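Local coordinates for 2-amino-4-hydroxy-6-hydroxymethyldihydropteridine pyrophosphokinase (Haemophilus influenzae, PDB 1CBK), which probably transfers pyrophosphate from ATP to 6-hydroxymethyl-7,8-dihydropterin, a step in the biosynthesis of folate, at residues T36-L46 and R121-I131; L74-R83 and R92-L100. All blocks are in the same frame, centred on the assembly; numbering follows the deposited sequence.

Contact 1 sets helix 122-131 on strand 32-43; contact 2 sets helix 67-80 beside strand 95-101. Both strands belong to the same antiparallel sheet, 95-101 being its outermost member at one end, and the contact centres lie about 17 Å apart on opposite sides of the centre of the chain. In sequence, contact 2 is nested within the loop that contact 1 closes. The two meet directly where Val124 CG1 packs 3.8 Å from Leu99 CD2. They also converge on the bound pterin analogue: contact 1 supplies Phe123, Ser43 OG and the backbone of Lys44 and Leu46, which bind N2, N1 and N8, and contact 2 brings Arg92 and Asp95 to its O9 end.

Contact 1: T36-L46 and R121-I131; sequences TTSSFYKSKPL and REFVIVPLFEI. With ROI (7,8-dihydro-7,7-dimethyl-6-hydroxypterin), chain D.
The Phe123 ring carries the pterin analogue ROI on one face, with ROI N3 3.3 Å above the plane over the ring centre, and Arg121 CB toward the rim of the other; Leu46 CB touches the ring edge at CE2. Leu46 CD2 and ROI C16 lie over one face of the Arg121 guanidinium, whose NH2 bridges to Asp117 of the second subunit. At the far end, Glu130 OE1 sits in plane at the Tyr41 ring edge, the carboxylate turned 73° from the ring. With its chain extended and CG anti to the backbone N (chi1 178°), Glu130 reaches the loop. Its OE1 takes Ser39 N at 2.9 Å from above the carboxylate plane, while OE2 receives Ser39 OG at 2.7 Å on its syn lone pair. Between these ends, Pro127 CG approaches Tyr41 CD1 to 3.8 Å and Val126 CG1 meets CE2. Two waters join Glu122 OE2 to the backbone N and O of Lys44. ROI N2 donates to Ser43 OG (2.9 Å) and Lys44 O, and Leu46 N donates to ROI N1 (3.0 Å), whereas ROI N8 donates to Leu46 O. Helix 122-131, nearly antiparallel to strand 41-43 (162°), thus starts at the pterin pocket of the HPPK fold, where an aromatic face, backbone groups and the side chains of Ser43 and Asn56 hold the heterocycle.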
loop_
_atom_site.group_PDB
_atom_site.type_symbol
_atom_site.label_atom_id
_atom_site.label_comp_id
_atom_site.label_asym_id
_atom_site.label_seq_id
_atom_site.Cartn_x
_atom_site.Cartn_y
_atom_site.Cartn_z
ATOM N N THR A 36 -14.228 2.638 21.326
ATOM C CA THR A 36 -13.196 1.780 21.882
ATOM C C THR A 36 -11.937 2.021 21.056
ATOM O O THR A 36 -12.011 2.583 19.963
ATOM C CB THR A 36 -13.642 0.271 21.831
ATOM O OG1 THR A 36 -12.719 -0.543 22.568
ATOM C CG2 THR A 36 -13.723 -0.230 20.403
ATOM N N THR A 37 -10.796 1.620 21.611
ATOM C CA THR A 37 -9.493 1.756 20.986
ATOM C C THR A 37 -8.774 0.424 21.211
ATOM O O THR A 37 -8.882 -0.176 22.284
ATOM C CB THR A 37 -8.656 2.887 21.656
ATOM O OG1 THR A 37 -9.411 4.106 21.649
ATOM C CG2 THR A 37 -7.326 3.100 20.906
ATOM N N SER A 38 -8.077 -0.046 20.188
ATOM C CA SER A 38 -7.327 -1.278 20.278
ATOM C C SER A 38 -6.131 -1.039 21.217
ATOM O O SER A 38 -5.938 0.077 21.710
ATOM C CB SER A 38 -6.758 -1.598 18.898
ATOM O OG SER A 38 -5.803 -0.601 18.526
ATOM N N SER A 39 -5.361 -2.103 21.455
ATOM C CA SER A 39 -4.124 -2.027 22.237
ATOM C C SER A 39 -3.143 -1.224 21.364
ATOM O O SER A 39 -3.401 -1.007 20.169
ATOM C CB SER A 39 -3.545 -3.431 22.427
ATOM O OG SER A 39 -4.400 -4.261 23.194
ATOM N N PHE A 40 -2.039 -0.766 21.957
ATOM C CA PHE A 40 -1.011 -0.017 21.235
ATOM C C PHE A 40 0.029 -1.078 20.836
ATOM O O PHE A 40 0.448 -1.898 21.674
ATOM C CB PHE A 40 -0.366 1.036 22.140
ATOM C CG PHE A 40 -1.192 2.287 22.346
ATOM C CD1 PHE A 40 -2.551 2.327 22.035
ATOM C CD2 PHE A 40 -0.602 3.436 22.885
ATOM C CE1 PHE A 40 -3.315 3.487 22.263
ATOM C CE2 PHE A 40 -1.353 4.604 23.124
ATOM C CZ PHE A 40 -2.709 4.628 22.812
ATOM N N TYR A 41 0.452 -1.058 19.571
ATOM C CA TYR A 41 1.397 -2.052 19.063
ATOM C C TYR A 41 2.641 -1.363 18.573
ATOM O O TYR A 41 2.513 -0.425 17.799
ATOM C CB TYR A 41 0.800 -2.812 17.861
ATOM C CG TYR A 41 -0.385 -3.688 18.198
ATOM C CD1 TYR A 41 -1.663 -3.139 18.342
ATOM C CD2 TYR A 41 -0.210 -5.048 18.434
ATOM C CE1 TYR A 41 -2.744 -3.926 18.723
ATOM C CE2 TYR A 41 -1.287 -5.848 18.816
ATOM C CZ TYR A 41 -2.539 -5.281 18.962
ATOM O OH TYR A 41 -3.592 -6.052 19.386
ATOM N N LYS A 42 3.812 -1.846 19.013
ATOM C CA LYS A 42 5.110 -1.311 18.581
ATOM C C LYS A 42 5.466 -2.173 17.362
ATOM O O LYS A 42 5.608 -3.396 17.471
ATOM C CB LYS A 42 6.156 -1.456 19.687
ATOM C CG LYS A 42 7.528 -0.827 19.353
ATOM C CD LYS A 42 8.365 -0.713 20.623
ATOM C CE LYS A 42 9.658 0.063 20.417
ATOM N NZ LYS A 42 10.799 -0.803 19.984
ATOM N N SER A 43 5.632 -1.534 16.213
ATOM C CA SER A 43 5.885 -2.261 14.990
ATOM C C SER A 43 7.111 -1.768 14.238
ATOM O O SER A 43 7.478 -0.600 14.329
ATOM C CB SER A 43 4.650 -2.119 14.089
ATOM O OG SER A 43 4.395 -0.743 13.807
ATOM N N LYS A 44 7.710 -2.665 13.458
ATOM C CA LYS A 44 8.877 -2.369 12.642
ATOM C C LYS A 44 8.441 -1.369 11.597
ATOM O O LYS A 44 7.333 -1.479 11.047
ATOM C CB LYS A 44 9.325 -3.664 11.967
ATOM C CG LYS A 44 10.542 -3.546 11.079
ATOM C CD LYS A 44 10.862 -4.869 10.385
ATOM C CE LYS A 44 12.333 -4.921 9.976
ATOM N NZ LYS A 44 12.669 -6.123 9.157
ATOM N N PRO A 45 9.277 -0.366 11.296
ATOM C CA PRO A 45 8.907 0.629 10.288
ATOM C C PRO A 45 8.678 0.055 8.885
ATOM O O PRO A 45 9.366 -0.877 8.471
ATOM C CB PRO A 45 10.126 1.545 10.249
ATOM C CG PRO A 45 10.706 1.412 11.581
ATOM C CD PRO A 45 10.589 -0.048 11.877
ATOM N N LEU A 46 7.657 0.562 8.203
ATOM C CA LEU A 46 7.399 0.211 6.817
ATOM C C LEU A 46 8.065 1.408 6.107
ATOM O O LEU A 46 7.584 2.540 6.196
ATOM C CB LEU A 46 5.884 0.177 6.501
ATOM C CG LEU A 46 5.555 0.070 4.997
ATOM C CD1 LEU A 46 6.161 -1.244 4.402
ATOM C CD2 LEU A 46 4.041 0.136 4.791
ATOM N N ARG A 121 -1.266 -3.876 5.628
ATOM C CA ARG A 121 -0.394 -3.443 6.714
ATOM C C ARG A 121 -0.740 -4.148 8.008
ATOM O O ARG A 121 -1.845 -4.001 8.523
ATOM C CB ARG A 121 -0.512 -1.929 6.898
ATOM C CG ARG A 121 0.092 -1.144 5.753
ATOM C CD ARG A 121 -0.103 0.357 5.928
ATOM N NE ARG A 121 0.430 1.093 4.791
ATOM C CZ ARG A 121 0.662 2.397 4.778
ATOM N NH1 ARG A 121 0.424 3.125 5.860
ATOM N NH2 ARG A 121 1.144 2.980 3.688
ATOM N N GLU A 122 0.232 -4.854 8.573
ATOM C CA GLU A 122 0.025 -5.573 9.816
ATOM C C GLU A 122 -0.402 -4.676 10.982
ATOM O O GLU A 122 -1.170 -5.106 11.849
ATOM C CB GLU A 122 1.303 -6.314 10.219
ATOM C CG GLU A 122 2.494 -5.385 10.521
ATOM C CD GLU A 122 3.743 -6.147 10.943
ATOM O OE1 GLU A 122 3.688 -7.390 11.102
ATOM O OE2 GLU A 122 4.791 -5.499 11.127
ATOM N N PHE A 123 0.143 -3.463 11.019
ATOM C CA PHE A 123 -0.136 -2.523 12.099
ATOM C C PHE A 123 -1.471 -1.806 11.970
ATOM O O PHE A 123 -1.773 -0.893 12.742
ATOM C CB PHE A 123 1.024 -1.526 12.258
ATOM C CG PHE A 123 1.472 -0.902 10.976
ATOM C CD1 PHE A 123 0.866 0.252 10.498
ATOM C CD2 PHE A 123 2.531 -1.448 10.263
ATOM C CE1 PHE A 123 1.298 0.855 9.325
ATOM C CE2 PHE A 123 2.978 -0.855 9.084
ATOM C CZ PHE A 123 2.363 0.296 8.614
ATOM N N VAL A 124 -2.222 -2.167 10.935
ATOM C CA VAL A 124 -3.534 -1.627 10.694
ATOM C C VAL A 124 -4.543 -2.765 10.919
ATOM O O VAL A 124 -5.485 -2.635 11.720
ATOM C CB VAL A 124 -3.682 -1.135 9.252
ATOM C CG1 VAL A 124 -5.162 -0.879 8.930
ATOM C CG2 VAL A 124 -2.902 0.134 9.035
ATOM N N ILE A 125 -4.320 -3.902 10.250
ATOM C CA ILE A 125 -5.259 -5.027 10.327
ATOM C C ILE A 125 -5.313 -5.781 11.639
ATOM O O ILE A 125 -6.403 -6.191 12.065
ATOM C CB ILE A 125 -5.083 -6.008 9.143
ATOM C CG1 ILE A 125 -5.412 -5.294 7.824
ATOM C CG2 ILE A 125 -5.945 -7.300 9.328
ATOM C CD1 ILE A 125 -6.865 -4.842 7.668
ATOM N N VAL A 126 -4.170 -5.968 12.293
ATOM C CA VAL A 126 -4.169 -6.685 13.566
ATOM C C VAL A 126 -4.973 -5.917 14.635
ATOM O O VAL A 126 -5.789 -6.529 15.357
ATOM C CB VAL A 126 -2.738 -7.047 14.023
ATOM C CG1 VAL A 126 -2.710 -7.467 15.481
ATOM C CG2 VAL A 126 -2.183 -8.136 13.112
ATOM N N PRO A 127 -4.719 -4.591 14.794
ATOM C CA PRO A 127 -5.457 -3.776 15.782
ATOM C C PRO A 127 -6.970 -3.703 15.409
ATOM O O PRO A 127 -7.824 -3.733 16.289
ATOM C CB PRO A 127 -4.822 -2.378 15.661
ATOM C CG PRO A 127 -3.514 -2.603 15.078
ATOM C CD PRO A 127 -3.533 -3.877 14.280
ATOM N N LEU A 128 -7.288 -3.538 14.129
ATOM C CA LEU A 128 -8.699 -3.490 13.689
ATOM C C LEU A 128 -9.429 -4.795 14.064
ATOM O O LEU A 128 -10.540 -4.763 14.587
ATOM C CB LEU A 128 -8.795 -3.246 12.163
ATOM C CG LEU A 128 -10.194 -3.113 11.521
ATOM C CD1 LEU A 128 -10.976 -1.983 12.187
ATOM C CD2 LEU A 128 -10.071 -2.833 10.031
ATOM N N PHE A 129 -8.777 -5.932 13.818
ATOM C CA PHE A 129 -9.346 -7.246 14.123
ATOM C C PHE A 129 -9.603 -7.395 15.614
ATOM O O PHE A 129 -10.575 -8.035 16.037
ATOM C CB PHE A 129 -8.402 -8.338 13.630
ATOM C CG PHE A 129 -8.848 -9.736 13.965
ATOM C CD1 PHE A 129 -10.083 -10.218 13.541
ATOM C CD2 PHE A 129 -8.019 -10.579 14.700
ATOM C CE1 PHE A 129 -10.497 -11.531 13.842
ATOM C CE2 PHE A 129 -8.411 -11.884 15.007
ATOM C CZ PHE A 129 -9.657 -12.361 14.574
ATOM N N GLU A 130 -8.742 -6.779 16.423
ATOM C CA GLU A 130 -8.899 -6.856 17.875
ATOM C C GLU A 130 -10.206 -6.183 18.345
ATOM O O GLU A 130 -10.845 -6.647 19.280
ATOM C CB GLU A 130 -7.684 -6.222 18.567
ATOM C CG GLU A 130 -7.764 -6.204 20.101
ATOM C CD GLU A 130 -6.617 -5.427 20.757
ATOM O OE1 GLU A 130 -6.007 -4.586 20.074
ATOM O OE2 GLU A 130 -6.332 -5.658 21.959
ATOM N N ILE A 131 -10.624 -5.108 17.690
ATOM C CA ILE A 131 -11.841 -4.402 18.107
ATOM C C ILE A 131 -13.048 -4.596 17.195
ATOM O O ILE A 131 -14.089 -3.993 17.431
ATOM C CB ILE A 131 -11.616 -2.860 18.288
ATOM C CG1 ILE A 131 -11.283 -2.181 16.956
ATOM C CG2 ILE A 131 -10.516 -2.608 19.300
ATOM C CD1 ILE A 131 -11.060 -0.679 17.089
HETATM N N1 ROI D . 5.454 2.055 9.647
HETATM C C2 ROI D . 4.794 1.577 10.757
HETATM N N2 ROI D . 5.275 0.445 11.338
HETATM N N3 ROI D . 3.701 2.181 11.284
HETATM C C4 ROI D . 3.171 3.298 10.740
HETATM O O4 ROI D . 2.195 3.883 11.238
HETATM C C4A ROI D . 3.773 3.828 9.552
HETATM N N5 ROI D . 3.282 4.889 8.983
HETATM C C6 ROI D . 3.808 5.461 7.843
HETATM C C7 ROI D . 4.940 4.714 7.089
HETATM C C16 ROI D . 4.358 3.908 5.864
HETATM C C15 ROI D . 6.048 5.686 6.663
HETATM N N8 ROI D . 5.579 3.651 7.924
HETATM C C8A ROI D . 4.968 3.129 9.049
HETATM O O9 ROI D . 3.290 6.571 7.497
HETATM O O HOH W 1 6.482 -5.347 13.359
HETATM O O HOH W 2 5.385 -3.110 10.274
#

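Contact 2: L74-R83 and R92-L100; sequences LQRIENEQGR and RTLDLDILL. With ROI (7,8-dihydro-7,7-dimethyl-6-hydroxypterin), chain D; SO4 (sulfate ion), chain C.
Leu74 overlaps two residues of the strand: its CD1 packs on Ile98 CG1 at 3.6 Å, and its CD2 on Leu96 CD1. Ile77 crosses Leu96 at about a right angle, its CG2 meeting the same CD1, so that this methyl touches both Leu74 and Ile77, neighbours about a turn apart on the helix. Glu78 runs past Leu96 in the opposite direction. There OE2 accepts the backbone N of Leu96 at 3.0 Å, met on the anti side and 27° out of the carboxylate plane. A water also links Glu78 OE2 to Asp95 OD1, though weakly on the aspartate side; lying between two carboxylate oxygens, it may ease their mutual repulsion. Helix 67-80 packs here antiparallel to the edge strand 95-101 of the HPPK sheet and closes with a Schellman motif. Gly82, at positive phi, is the C-prime residue, and Arg83 N bonds back to Glu78 O. The turn delivers Arg83, whose chain extends from CG to NE with CG anti to the backbone N (chi1 174°), alongside the strand. NE and NH2 both grip Asp95 OD1, each at 2.8 Å, with the guanidinium and carboxylate nearly coplanar (9°). The other carboxylate oxygen, OD2, takes Arg92 NH1 at 2.9 Å, so Asp95 joins the two arginines in a salt-bridge network. Arg92 bends at chi2 and chi3, bringing one guanidinium face against ROI O9, while NH1 and NH2 each donate to a sulfate oxygen, NH2 to O3 at 2.7 Å. Tyr54 OH and Gly90 O hold Arg92 further, at its NE and NH2, and Trp89 N is another donor to the sulfate.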
loop_
_atom_site.group_PDB
_atom_site.type_symbol
_atom_site.label_atom_id
_atom_site.label_comp_id
_atom_site.label_asym_id
_atom_site.label_seq_id
_atom_site.Cartn_x
_atom_site.Cartn_y
_atom_site.Cartn_z
ATOM N N LEU A 74 -9.751 15.833 11.830
ATOM C CA LEU A 74 -8.544 15.056 12.107
ATOM C C LEU A 74 -7.298 15.862 11.729
ATOM O O LEU A 74 -6.268 15.775 12.394
ATOM C CB LEU A 74 -8.556 13.720 11.368
ATOM C CG LEU A 74 -9.675 12.768 11.769
ATOM C CD1 LEU A 74 -9.551 11.505 10.915
ATOM C CD2 LEU A 74 -9.610 12.430 13.275
ATOM N N GLN A 75 -7.382 16.612 10.636
ATOM C CA GLN A 75 -6.258 17.430 10.188
ATOM C C GLN A 75 -6.018 18.571 11.188
ATOM O O GLN A 75 -4.874 18.947 11.444
ATOM C CB GLN A 75 -6.489 17.956 8.765
ATOM C CG GLN A 75 -6.556 16.828 7.732
ATOM C CD GLN A 75 -6.727 17.312 6.304
ATOM O OE1 GLN A 75 -6.108 16.783 5.387
ATOM N NE2 GLN A 75 -7.566 18.301 6.107
ATOM N N ARG A 76 -7.103 19.092 11.758
ATOM C CA ARG A 76 -7.012 20.159 12.766
ATOM C C ARG A 76 -6.303 19.616 14.003
ATOM O O ARG A 76 -5.437 20.290 14.566
ATOM C CB ARG A 76 -8.399 20.652 13.133
ATOM C CG ARG A 76 -8.441 21.763 14.161
ATOM C CD ARG A 76 -9.866 22.252 14.317
ATOM N NE ARG A 76 -10.071 22.994 15.555
ATOM C CZ ARG A 76 -10.830 22.573 16.569
ATOM N NH1 ARG A 76 -11.455 21.404 16.496
ATOM N NH2 ARG A 76 -10.966 23.322 17.661
ATOM N N ILE A 77 -6.644 18.386 14.398
ATOM C CA ILE A 77 -6.015 17.762 15.545
ATOM C C ILE A 77 -4.520 17.572 15.276
ATOM O O ILE A 77 -3.702 17.840 16.152
ATOM C CB ILE A 77 -6.694 16.417 15.911
ATOM C CG1 ILE A 77 -8.061 16.684 16.544
ATOM C CG2 ILE A 77 -5.789 15.578 16.854
ATOM C CD1 ILE A 77 -8.961 15.447 16.637
ATOM N N GLU A 78 -4.156 17.096 14.085
ATOM C CA GLU A 78 -2.738 16.912 13.739
ATOM C C GLU A 78 -2.000 18.270 13.789
ATOM O O GLU A 78 -0.892 18.373 14.327
ATOM C CB GLU A 78 -2.593 16.313 12.329
ATOM C CG GLU A 78 -3.085 14.880 12.168
ATOM C CD GLU A 78 -2.934 14.373 10.738
ATOM O OE1 GLU A 78 -3.169 15.133 9.788
ATOM O OE2 GLU A 78 -2.582 13.199 10.565
ATOM N N ASN A 79 -2.645 19.317 13.271
ATOM C CA ASN A 79 -2.049 20.654 13.255
ATOM C C ASN A 79 -1.848 21.240 14.656
ATOM O O ASN A 79 -0.765 21.719 15.000
ATOM C CB ASN A 79 -2.881 21.597 12.394
ATOM C CG ASN A 79 -2.716 21.324 10.902
ATOM O OD1 ASN A 79 -1.619 20.997 10.445
ATOM N ND2 ASN A 79 -3.800 21.471 10.137
ATOM N N GLU A 80 -2.879 21.142 15.485
ATOM C CA GLU A 80 -2.820 21.670 16.846
ATOM C C GLU A 80 -1.909 20.822 17.742
ATOM O O GLU A 80 -1.454 21.281 18.798
ATOM C CB GLU A 80 -4.241 21.813 17.412
ATOM C CG GLU A 80 -5.133 22.741 16.554
ATOM C CD GLU A 80 -6.458 23.109 17.212
ATOM O OE1 GLU A 80 -6.868 22.425 18.163
ATOM O OE2 GLU A 80 -7.100 24.088 16.769
ATOM N N GLN A 81 -1.605 19.599 17.301
ATOM C CA GLN A 81 -0.714 18.728 18.049
ATOM C C GLN A 81 0.716 18.907 17.506
ATOM O O GLN A 81 1.647 18.192 17.885
ATOM C CB GLN A 81 -1.177 17.255 17.973
ATOM C CG GLN A 81 -0.543 16.403 19.060
ATOM C CD GLN A 81 -1.190 15.050 19.251
ATOM O OE1 GLN A 81 -0.506 14.024 19.299
ATOM N NE2 GLN A 81 -2.502 15.038 19.423
ATOM N N GLY A 82 0.884 19.884 16.622
ATOM C CA GLY A 82 2.192 20.162 16.038
ATOM C C GLY A 82 2.808 19.052 15.192
ATOM O O GLY A 82 4.011 18.813 15.284
ATOM N N ARG A 83 2.019 18.414 14.326
ATOM C CA ARG A 83 2.536 17.320 13.479
ATOM C C ARG A 83 3.755 17.688 12.642
ATOM O O ARG A 83 3.723 18.618 11.854
ATOM C CB ARG A 83 1.440 16.744 12.558
ATOM C CG ARG A 83 1.957 15.696 11.564
ATOM C CD ARG A 83 0.841 15.131 10.667
ATOM N NE ARG A 83 1.326 14.045 9.801
ATOM C CZ ARG A 83 1.914 14.233 8.619
ATOM N NH1 ARG A 83 2.075 15.460 8.130
ATOM N NH2 ARG A 83 2.334 13.197 7.912
ATOM N N ARG A 92 7.530 10.723 11.767
ATOM C CA ARG A 92 6.394 11.636 11.897
ATOM C C ARG A 92 5.898 11.532 13.344
ATOM O O ARG A 92 5.861 10.441 13.916
ATOM C CB ARG A 92 5.267 11.232 10.942
ATOM C CG ARG A 92 4.705 9.831 11.265
ATOM C CD ARG A 92 4.218 9.121 10.040
ATOM N NE ARG A 92 5.270 9.071 9.040
ATOM C CZ ARG A 92 5.097 9.448 7.781
ATOM N NH1 ARG A 92 3.894 9.857 7.369
ATOM N NH2 ARG A 92 6.113 9.386 6.930
ATOM N N THR A 93 5.512 12.658 13.926
ATOM C CA THR A 93 5.009 12.667 15.292
ATOM C C THR A 93 3.604 12.061 15.391
ATOM O O THR A 93 3.234 11.532 16.435
ATOM C CB THR A 93 4.997 14.094 15.864
ATOM O OG1 THR A 93 4.239 14.931 14.993
ATOM C CG2 THR A 93 6.434 14.665 15.981
ATOM N N LEU A 94 2.823 12.138 14.312
ATOM C CA LEU A 94 1.459 11.606 14.304
ATOM C C LEU A 94 0.800 11.591 12.926
ATOM O O LEU A 94 0.935 12.536 12.152
ATOM C CB LEU A 94 0.553 12.451 15.239
ATOM C CG LEU A 94 -0.942 12.077 15.345
ATOM C CD1 LEU A 94 -1.097 10.852 16.249
ATOM C CD2 LEU A 94 -1.732 13.250 15.902
ATOM N N ASP A 95 0.074 10.516 12.648
ATOM C CA ASP A 95 -0.711 10.371 11.423
ATOM C C ASP A 95 -2.062 9.789 11.863
ATOM O O ASP A 95 -2.085 8.816 12.608
ATOM C CB ASP A 95 -0.065 9.383 10.429
ATOM C CG ASP A 95 0.706 10.070 9.320
ATOM O OD1 ASP A 95 0.773 11.307 9.300
ATOM O OD2 ASP A 95 1.256 9.361 8.458
ATOM N N LEU A 96 -3.151 10.437 11.453
ATOM C CA LEU A 96 -4.524 9.996 11.734
ATOM C C LEU A 96 -5.098 9.704 10.353
ATOM O O LEU A 96 -5.032 10.559 9.480
ATOM C CB LEU A 96 -5.343 11.113 12.402
ATOM C CG LEU A 96 -4.815 11.563 13.770
ATOM C CD1 LEU A 96 -5.750 12.611 14.370
ATOM C CD2 LEU A 96 -4.689 10.353 14.689
ATOM N N ASP A 97 -5.633 8.505 10.141
ATOM C CA ASP A 97 -6.180 8.137 8.826
ATOM C C ASP A 97 -7.578 7.491 8.936
ATOM O O ASP A 97 -7.779 6.606 9.756
ATOM C CB ASP A 97 -5.256 7.123 8.125
ATOM C CG ASP A 97 -3.942 7.731 7.668
ATOM O OD1 ASP A 97 -3.972 8.723 6.906
ATOM O OD2 ASP A 97 -2.876 7.203 8.053
ATOM N N ILE A 98 -8.531 7.947 8.130
ATOM C CA ILE A 98 -9.867 7.350 8.149
ATOM C C ILE A 98 -9.784 6.045 7.338
ATOM O O ILE A 98 -9.522 6.061 6.141
ATOM C CB ILE A 98 -10.936 8.261 7.495
ATOM C CG1 ILE A 98 -11.001 9.626 8.185
ATOM C CG2 ILE A 98 -12.302 7.572 7.599
ATOM C CD1 ILE A 98 -11.664 10.720 7.347
ATOM N N LEU A 99 -9.917 4.914 8.016
ATOM C CA LEU A 99 -9.850 3.616 7.355
ATOM C C LEU A 99 -11.196 3.269 6.742
ATOM O O LEU A 99 -11.274 2.840 5.594
ATOM C CB LEU A 99 -9.506 2.519 8.352
ATOM C CG LEU A 99 -8.169 2.473 9.077
ATOM C CD1 LEU A 99 -8.193 1.300 10.080
ATOM C CD2 LEU A 99 -7.035 2.276 8.054
ATOM N N LEU A 100 -12.249 3.469 7.526
ATOM C CA LEU A 100 -13.615 3.122 7.122
ATOM C C LEU A 100 -14.598 4.154 7.634
ATOM O O LEU A 100 -14.432 4.692 8.733
ATOM C CB LEU A 100 -13.990 1.757 7.717
ATOM C CG LEU A 100 -13.085 0.586 7.308
ATOM C CD1 LEU A 100 -13.317 -0.601 8.238
ATOM C CD2 LEU A 100 -13.298 0.214 5.821
HETATM N N1 ROI D . 5.454 2.055 9.647
HETATM C C2 ROI D . 4.794 1.577 10.757
HETATM N N2 ROI D . 5.275 0.445 11.338
HETATM N N3 ROI D . 3.701 2.181 11.284
HETATM C C4 ROI D . 3.171 3.298 10.740
HETATM O O4 ROI D . 2.195 3.883 11.238
HETATM C C4A ROI D . 3.773 3.828 9.552
HETATM N N5 ROI D . 3.282 4.889 8.983
HETATM C C6 ROI D . 3.808 5.461 7.843
HETATM C C7 ROI D . 4.940 4.714 7.089
HETATM C C16 ROI D . 4.358 3.908 5.864
HETATM C C15 ROI D . 6.048 5.686 6.663
HETATM N N8 ROI D . 5.579 3.651 7.924
HETATM C C8A ROI D . 4.968 3.129 9.049
HETATM O O9 ROI D . 3.290 6.571 7.497
HETATM S S SO4 C . 4.500 10.128 3.614
HETATM O O1 SO4 C . 4.066 9.047 2.547
HETATM O O2 SO4 C . 3.278 10.407 4.659
HETATM O O3 SO4 C . 5.692 9.554 4.291
HETATM O O4 SO4 C . 4.875 11.540 2.918
HETATM O O HOH W 3 -1.804 12.013 8.131
HETATM O O HOH W 4 -5.585 13.491 8.657
HETATM O O HOH W 5 2.425 15.724 16.847
#